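Local coordinates for type 6 secretion amidase effector 2 (Salmonella typhi, PDB 6WIN), which probably cleaves amide bonds in the peptidoglycan of rival bacteria as an antimicrobial toxin delivered by the type VI secretion system, at residues A[112-115]-A[116-120]; A[50-53]-A[54-57]; A[95-98]-A[99-103]. All coordinates share one frame; numbering follows the deposited sequence.

Contact 1 (A[112-115]-A[116-120]); sequences SVRS and DGTYI
Arg114 and Gly117 close a type I beta turn, Gly117 N donating to Arg114 O at 2.8 Å, and behind it Arg114 N donates to Thr118 O at 2.9 Å. Asp116, at the third position of the turn, forms an Asx turn: its OD1 accepts from Thr118 N at 3.1 Å, the amide coming from above the carboxylate plane; Thr118 OG1 also approaches Asp116 OD1, at a distance too short to be taken at face value. That hydroxyl also meets the guanidinium of Arg114, whose chain bends at chi3 (-95°) to bring NE to 2.8 Å from Thr118 OG1, a weak bond, as is the one from NH1. With Asp116 OD1 well out of the guanidinium plane, the attraction between arginine and aspartate is probably electrostatic alone. Val113, for its part, lies over the Tyr119 ring. Its CG2, anti to the backbone N, makes a CH-pi contact 4.0 Å from the ring centroid. A water bridges Ser112 O and Ile120 N farther back. The bend belongs to the loop between strands 101-106 and 129-133, where Tyr119 packs on Asn125 and Ala128, Ile120 touches Leu108, and Ser112 OG is bonded to Glu127.

Contact 2 (A[50-53]-A[54-57]); sequences NIEV and GTVI
Thr55 faces back across the turn toward Ile51 and Glu52, its hydroxyl directed at a backbone carbonyl while OG1 and CB also lie against the Ile51 side chain. Thr55 OG1 stands beside its own backbone N (chi1 -57°), which brings both donors of the residue to one acceptor: OG1 donates to Glu52 O at 2.6 Å and Thr55 N donates to it at 3.0 Å. Both donors are tilted from the carbonyl plane, the hydroxyl less than the amide. The hydroxyl bond holds the threonine side chain in this rotation, while the amide bond closes the turn. Ile51 runs obliquely past Thr55. With CG1 anti to the backbone N and the chain extended beyond it, CG1 comes alongside the hydroxyl, 3.6 Å from Thr55 OG1, while CD1 continues past Thr55 CB.

The turn closed by the amide bond from Thr55 to Glu52 is a type II beta turn over Val53 and Gly54. Gly54 occupies its third position with a positive phi of 93°, where a CB would press on the carbonyl oxygen of Val53. The turn leads directly into strand 56-59 of the antiparallel sheet.

Beyond the turn, Ile57 meets Ile51 at about a right angle, and the touch is made by the branch methyl: Ile57 CG2 lies 3.9 Å from Ile51 CD1. The two isoleucines thus join the loop ahead of the turn to the start of the strand through apolar contact. Ile51 also packs on Phe77 and Ile131, from the strands that flank 56-59, and Ile57 reaches Phe77, Ile85 and Val87. Backbone hydrogen bonds of Gly54 and Thr55 with Phe77 tie the turn to strand 74-81.

Contact 3 (A[95-98]-A[99-103]); sequences IAKP and RVSKR
Lys97 reaches along the chain to Ser101, NZ donating hydrogen bonds to Ser101 OG and Ser101 O, both at 2.9 Å. This buried lysine forms the close part of the contact. A bend at chi2 (70°) followed by an extended remainder lays its methylenes along the Arg99 carbonyl, Lys97 CG 3.6 Å from Arg99 O, and the serine hydroxyl, Lys97 CE 3.4 Å from Ser101 OG. The serine hydroxyl sits between its own backbone N and carbonyl carbon (chi1 56°), placing it with the carbonyl oxygen as a two-pronged acceptor; the ammonium comes from above the carbonyl plane. Asp89 adds a salt bridge to the same nitrogen, and Trp91 covers part of the side chain.

The solvent side is looser. Pro98 and Arg99 are exposed neighbours, and the guanidinium folds back so that Pro98 CB rests 4.0 Å above its plane, offset toward the rim. The arginine's charge is met by a salt bridge to Glu15.

Three acceptors thus meet the Lys97 ammonium where the loop enters strand 101-106. Asp89 also pairs with Arg103 NE, so one carboxylate probably balances two positive groups whose nitrogens, Lys97 NZ and Arg103 NE, lie 5.2 Å apart.

Following the chain from the N terminus, contact 2 comes first and turns the loop after strand 40-44 into strand 56-59, in the interior of the sheet order. Contact 3 follows, closing the loop between strands 84-89 and 101-106 where the latter, an outermost strand, begins. Contact 1 comes last and reverses the chain within the long loop from strand 101-106 to strand 129-133. The three lie in series, none nesting in or crossing another, and none touches the next. Contacts 2 and 3 both reach the same antiparallel sheet, their centres about 20 Å apart, whereas contact 1 lies in a loop, its centre about 23 Å from that of contact 2.

Contact 1 (A[112-115]-A[116-120])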
loop_
_atom_site.group_PDB
_atom_site.type_symbol
_atom_site.label_atom_id
_atom_site.label_comp_id
_atom_site.label_asym_id
_atom_site.label_seq_id
_atom_site.Cartn_x
_atom_site.Cartn_y
_atom_site.Cartn_z
ATOM N N SER A 112 -16.624 2.257 0.682
ATOM C CA SER A 112 -16.103 2.676 1.974
ATOM C C SER A 112 -16.073 1.501 2.943
ATOM O O SER A 112 -16.688 0.450 2.712
ATOM C CB SER A 112 -16.944 3.818 2.546
ATOM O OG SER A 112 -16.841 4.978 1.728
ATOM N N VAL A 113 -15.330 1.693 4.037
ATOM C CA VAL A 113 -15.149 0.642 5.029
ATOM C C VAL A 113 -16.504 0.202 5.586
ATOM O O VAL A 113 -17.409 1.018 5.810
ATOM C CB VAL A 113 -14.195 1.133 6.137
ATOM C CG1 VAL A 113 -14.868 2.190 7.033
ATOM C CG2 VAL A 113 -13.712 -0.020 6.975
ATOM N N ARG A 114 -16.654 -1.108 5.781
ATOM C CA ARG A 114 -17.853 -1.688 6.371
ATOM C C ARG A 114 -17.708 -1.785 7.893
ATOM O O ARG A 114 -16.630 -1.568 8.453
ATOM C CB ARG A 114 -18.130 -3.067 5.765
ATOM C CG ARG A 114 -18.012 -3.131 4.220
ATOM C CD ARG A 114 -18.237 -4.556 3.706
ATOM N NE ARG A 114 -16.992 -5.304 3.507
ATOM C CZ ARG A 114 -16.821 -6.255 2.592
ATOM N NH1 ARG A 114 -15.658 -6.889 2.492
ATOM N NH2 ARG A 114 -17.824 -6.584 1.783
ATOM N N SER A 115 -18.819 -2.138 8.562
ATOM C CA SER A 115 -18.854 -2.156 10.027
ATOM C C SER A 115 -17.825 -3.115 10.606
ATOM O O SER A 115 -17.252 -2.850 11.671
ATOM C CB SER A 115 -20.244 -2.544 10.527
ATOM O OG SER A 115 -21.217 -1.606 10.105
ATOM N N ASP A 116 -17.576 -4.236 9.929
ATOM C CA ASP A 116 -16.588 -5.193 10.413
ATOM C C ASP A 116 -15.158 -4.810 10.038
ATOM O O ASP A 116 -14.240 -5.612 10.244
ATOM C CB ASP A 116 -16.928 -6.606 9.914
ATOM C CG ASP A 116 -16.674 -6.799 8.417
ATOM O OD1 ASP A 116 -16.404 -5.813 7.701
ATOM O OD2 ASP A 116 -16.755 -7.959 7.955
ATOM N N GLY A 117 -14.948 -3.601 9.514
ATOM C CA GLY A 117 -13.617 -3.123 9.194
ATOM C C GLY A 117 -13.087 -3.504 7.826
ATOM O O GLY A 117 -11.967 -3.093 7.481
ATOM N N THR A 118 -13.847 -4.257 7.033
ATOM C CA THR A 118 -13.385 -4.781 5.750
ATOM C C THR A 118 -13.818 -3.880 4.594
ATOM O O THR A 118 -14.663 -2.989 4.741
ATOM C CB THR A 118 -13.919 -6.199 5.522
ATOM O OG1 THR A 118 -15.352 -6.175 5.544
ATOM C CG2 THR A 118 -13.435 -7.142 6.598
ATOM N N TYR A 119 -13.236 -4.152 3.416
ATOM C CA TYR A 119 -13.483 -3.420 2.180
ATOM C C TYR A 119 -13.713 -4.411 1.047
ATOM O O TYR A 119 -12.988 -5.405 0.936
ATOM C CB TYR A 119 -12.292 -2.524 1.785
ATOM C CG TYR A 119 -11.903 -1.445 2.765
ATOM C CD1 TYR A 119 -12.335 -0.138 2.585
ATOM C CD2 TYR A 119 -11.077 -1.725 3.850
ATOM C CE1 TYR A 119 -11.975 0.856 3.460
ATOM C CE2 TYR A 119 -10.716 -0.736 4.739
ATOM C CZ TYR A 119 -11.168 0.553 4.536
ATOM O OH TYR A 119 -10.813 1.549 5.403
ATOM N N ILE A 120 -14.715 -4.142 0.200
ATOM C CA ILE A 120 -14.863 -4.925 -1.027
ATOM C C ILE A 120 -13.619 -4.746 -1.896
ATOM O O ILE A 120 -13.015 -3.666 -1.936
ATOM C CB ILE A 120 -16.125 -4.522 -1.814
ATOM C CG1 ILE A 120 -16.095 -3.027 -2.150
ATOM C CG2 ILE A 120 -17.378 -4.853 -1.035
ATOM C CD1 ILE A 120 -16.765 -2.681 -3.477
HETATM O O HOH W 1 -16.389 -1.870 1.143
#

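Contact 2 (A[50-53]-A[54-57])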
loop_
_atom_site.group_PDB
_atom_site.type_symbol
_atom_site.label_atom_id
_atom_site.label_comp_id
_atom_site.label_asym_id
_atom_site.label_seq_id
_atom_site.Cartn_x
_atom_site.Cartn_y
_atom_site.Cartn_z
ATOM N N ASN A 50 -2.031 15.958 1.820
ATOM C CA ASN A 50 -0.683 16.164 2.327
ATOM C C ASN A 50 0.288 15.034 2.019
ATOM O O ASN A 50 1.487 15.187 2.275
ATOM C CB ASN A 50 -0.724 16.376 3.847
ATOM C CG ASN A 50 -1.455 17.643 4.221
ATOM O OD1 ASN A 50 -1.021 18.743 3.870
ATOM N ND2 ASN A 50 -2.590 17.500 4.908
ATOM N N ILE A 51 -0.184 13.918 1.468
ATOM C CA ILE A 51 0.665 12.751 1.299
ATOM C C ILE A 51 1.642 12.989 0.151
ATOM O O ILE A 51 1.264 13.468 -0.926
ATOM C CB ILE A 51 -0.207 11.506 1.089
ATOM C CG1 ILE A 51 0.653 10.262 0.855
ATOM C CG2 ILE A 51 -1.234 11.742 -0.020
ATOM C CD1 ILE A 51 -0.146 8.978 0.903
ATOM N N GLU A 52 2.915 12.671 0.388
ATOM C CA GLU A 52 4.007 12.927 -0.541
ATOM C C GLU A 52 4.222 11.743 -1.475
ATOM O O GLU A 52 4.048 10.584 -1.089
ATOM C CB GLU A 52 5.303 13.182 0.229
ATOM C CG GLU A 52 5.077 13.866 1.558
ATOM C CD GLU A 52 6.286 13.809 2.466
ATOM O OE1 GLU A 52 7.424 13.867 1.933
ATOM O OE2 GLU A 52 6.080 13.730 3.709
ATOM N N VAL A 53 4.640 12.044 -2.706
ATOM C CA VAL A 53 5.041 10.995 -3.635
ATOM C C VAL A 53 6.107 10.123 -2.983
ATOM O O VAL A 53 7.073 10.634 -2.410
ATOM C CB VAL A 53 5.556 11.612 -4.950
ATOM C CG1 VAL A 53 6.029 10.511 -5.902
ATOM C CG2 VAL A 53 4.476 12.512 -5.592
ATOM N N GLY A 54 5.930 8.804 -3.067
ATOM C CA GLY A 54 6.840 7.849 -2.467
ATOM C C GLY A 54 6.476 7.384 -1.067
ATOM O O GLY A 54 7.160 6.505 -0.526
ATOM N N THR A 55 5.431 7.943 -0.457
ATOM C CA THR A 55 5.011 7.473 0.854
ATOM C C THR A 55 4.648 5.995 0.789
ATOM O O THR A 55 3.971 5.553 -0.146
ATOM C CB THR A 55 3.814 8.285 1.355
ATOM O OG1 THR A 55 4.158 9.676 1.390
ATOM C CG2 THR A 55 3.416 7.822 2.738
ATOM N N VAL A 56 5.114 5.225 1.775
ATOM C CA VAL A 56 4.730 3.823 1.855
ATOM C C VAL A 56 3.298 3.726 2.363
ATOM O O VAL A 56 2.968 4.273 3.422
ATOM C CB VAL A 56 5.685 3.049 2.768
ATOM C CG1 VAL A 56 5.161 1.647 2.979
ATOM C CG2 VAL A 56 7.125 3.047 2.186
ATOM N N ILE A 57 2.440 3.023 1.612
ATOM C CA ILE A 57 1.036 2.858 1.960
ATOM C C ILE A 57 0.664 1.379 1.898
ATOM O O ILE A 57 1.381 0.556 1.328
ATOM C CB ILE A 57 0.128 3.703 1.046
ATOM C CG1 ILE A 57 0.222 3.219 -0.412
ATOM C CG2 ILE A 57 0.541 5.170 1.135
ATOM C CD1 ILE A 57 -0.743 3.949 -1.365
#

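Contact 3 (A[95-98]-A[99-103])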
loop_
_atom_site.group_PDB
_atom_site.type_symbol
_atom_site.label_atom_id
_atom_site.label_comp_id
_atom_site.label_asym_id
_atom_site.label_seq_id
_atom_site.Cartn_x
_atom_site.Cartn_y
_atom_site.Cartn_z
ATOM N N ILE A 95 3.095 -12.926 -15.086
ATOM C CA ILE A 95 2.400 -12.661 -16.343
ATOM C C ILE A 95 1.651 -11.336 -16.295
ATOM O O ILE A 95 1.757 -10.519 -17.210
ATOM C CB ILE A 95 1.448 -13.829 -16.693
ATOM C CG1 ILE A 95 2.195 -15.165 -16.680
ATOM C CG2 ILE A 95 0.826 -13.606 -18.050
ATOM C CD1 ILE A 95 3.283 -15.277 -17.727
ATOM N N ALA A 96 0.882 -11.101 -15.234
ATOM C CA ALA A 96 0.199 -9.822 -15.094
ATOM C C ALA A 96 1.123 -8.725 -14.586
ATOM O O ALA A 96 0.846 -7.539 -14.805
ATOM C CB ALA A 96 -0.999 -9.964 -14.150
ATOM N N LYS A 97 2.218 -9.094 -13.932
ATOM C CA LYS A 97 3.109 -8.136 -13.278
ATOM C C LYS A 97 4.548 -8.563 -13.538
ATOM O O LYS A 97 5.266 -8.968 -12.618
ATOM C CB LYS A 97 2.803 -8.067 -11.775
ATOM C CG LYS A 97 3.274 -6.800 -11.059
ATOM C CD LYS A 97 2.478 -5.559 -11.469
ATOM C CE LYS A 97 2.864 -4.369 -10.614
ATOM N NZ LYS A 97 2.211 -3.094 -11.027
ATOM N N PRO A 98 4.999 -8.509 -14.800
ATOM C CA PRO A 98 6.385 -8.915 -15.091
ATOM C C PRO A 98 7.428 -8.008 -14.459
ATOM O O PRO A 98 8.516 -8.483 -14.102
ATOM C CB PRO A 98 6.452 -8.872 -16.626
ATOM C CG PRO A 98 5.389 -7.905 -17.022
ATOM C CD PRO A 98 4.280 -8.112 -16.025
ATOM N N ARG A 99 7.135 -6.716 -14.314
ATOM C CA ARG A 99 8.064 -5.763 -13.729
ATOM C C ARG A 99 7.387 -5.012 -12.588
ATOM O O ARG A 99 6.166 -5.073 -12.406
ATOM C CB ARG A 99 8.572 -4.760 -14.769
ATOM C CG ARG A 99 8.852 -5.351 -16.150
ATOM C CD ARG A 99 10.073 -6.280 -16.185
ATOM N NE ARG A 99 9.998 -7.127 -17.368
ATOM C CZ ARG A 99 10.466 -8.366 -17.455
ATOM N NH1 ARG A 99 11.081 -8.927 -16.434
ATOM N NH2 ARG A 99 10.307 -9.050 -18.580
ATOM N N VAL A 100 8.208 -4.299 -11.809
ATOM C CA VAL A 100 7.689 -3.252 -10.937
ATOM C C VAL A 100 7.095 -2.167 -11.819
ATOM O O VAL A 100 7.730 -1.729 -12.788
ATOM C CB VAL A 100 8.811 -2.722 -10.024
ATOM C CG1 VAL A 100 8.290 -1.668 -9.061
ATOM C CG2 VAL A 100 9.423 -3.876 -9.252
ATOM N N SER A 101 5.856 -1.761 -11.531
ATOM C CA SER A 101 5.185 -0.834 -12.439
ATOM C C SER A 101 4.031 -0.127 -11.746
ATOM O O SER A 101 3.548 -0.566 -10.702
ATOM C CB SER A 101 4.661 -1.548 -13.690
ATOM O OG SER A 101 3.800 -2.611 -13.347
ATOM N N LYS A 102 3.573 0.957 -12.381
ATOM C CA LYS A 102 2.471 1.764 -11.868
ATOM C C LYS A 102 1.125 1.159 -12.227
ATOM O O LYS A 102 0.952 0.580 -13.304
ATOM C CB LYS A 102 2.485 3.177 -12.442
ATOM C CG LYS A 102 3.815 3.802 -12.686
ATOM C CD LYS A 102 3.575 5.151 -13.319
ATOM C CE LYS A 102 4.842 5.947 -13.418
ATOM N NZ LYS A 102 4.544 7.294 -13.981
ATOM N N ARG A 103 0.149 1.354 -11.336
ATOM C CA ARG A 103 -1.224 1.003 -11.659
ATOM C C ARG A 103 -2.178 1.938 -10.923
ATOM O O ARG A 103 -1.830 2.561 -9.915
ATOM C CB ARG A 103 -1.535 -0.466 -11.332
ATOM C CG ARG A 103 -1.612 -0.791 -9.837
ATOM C CD ARG A 103 -2.057 -2.236 -9.629
ATOM N NE ARG A 103 -2.103 -2.599 -8.215
ATOM C CZ ARG A 103 -3.209 -2.919 -7.552
ATOM N NH1 ARG A 103 -4.383 -2.925 -8.171
ATOM N NH2 ARG A 103 -3.137 -3.242 -6.262
#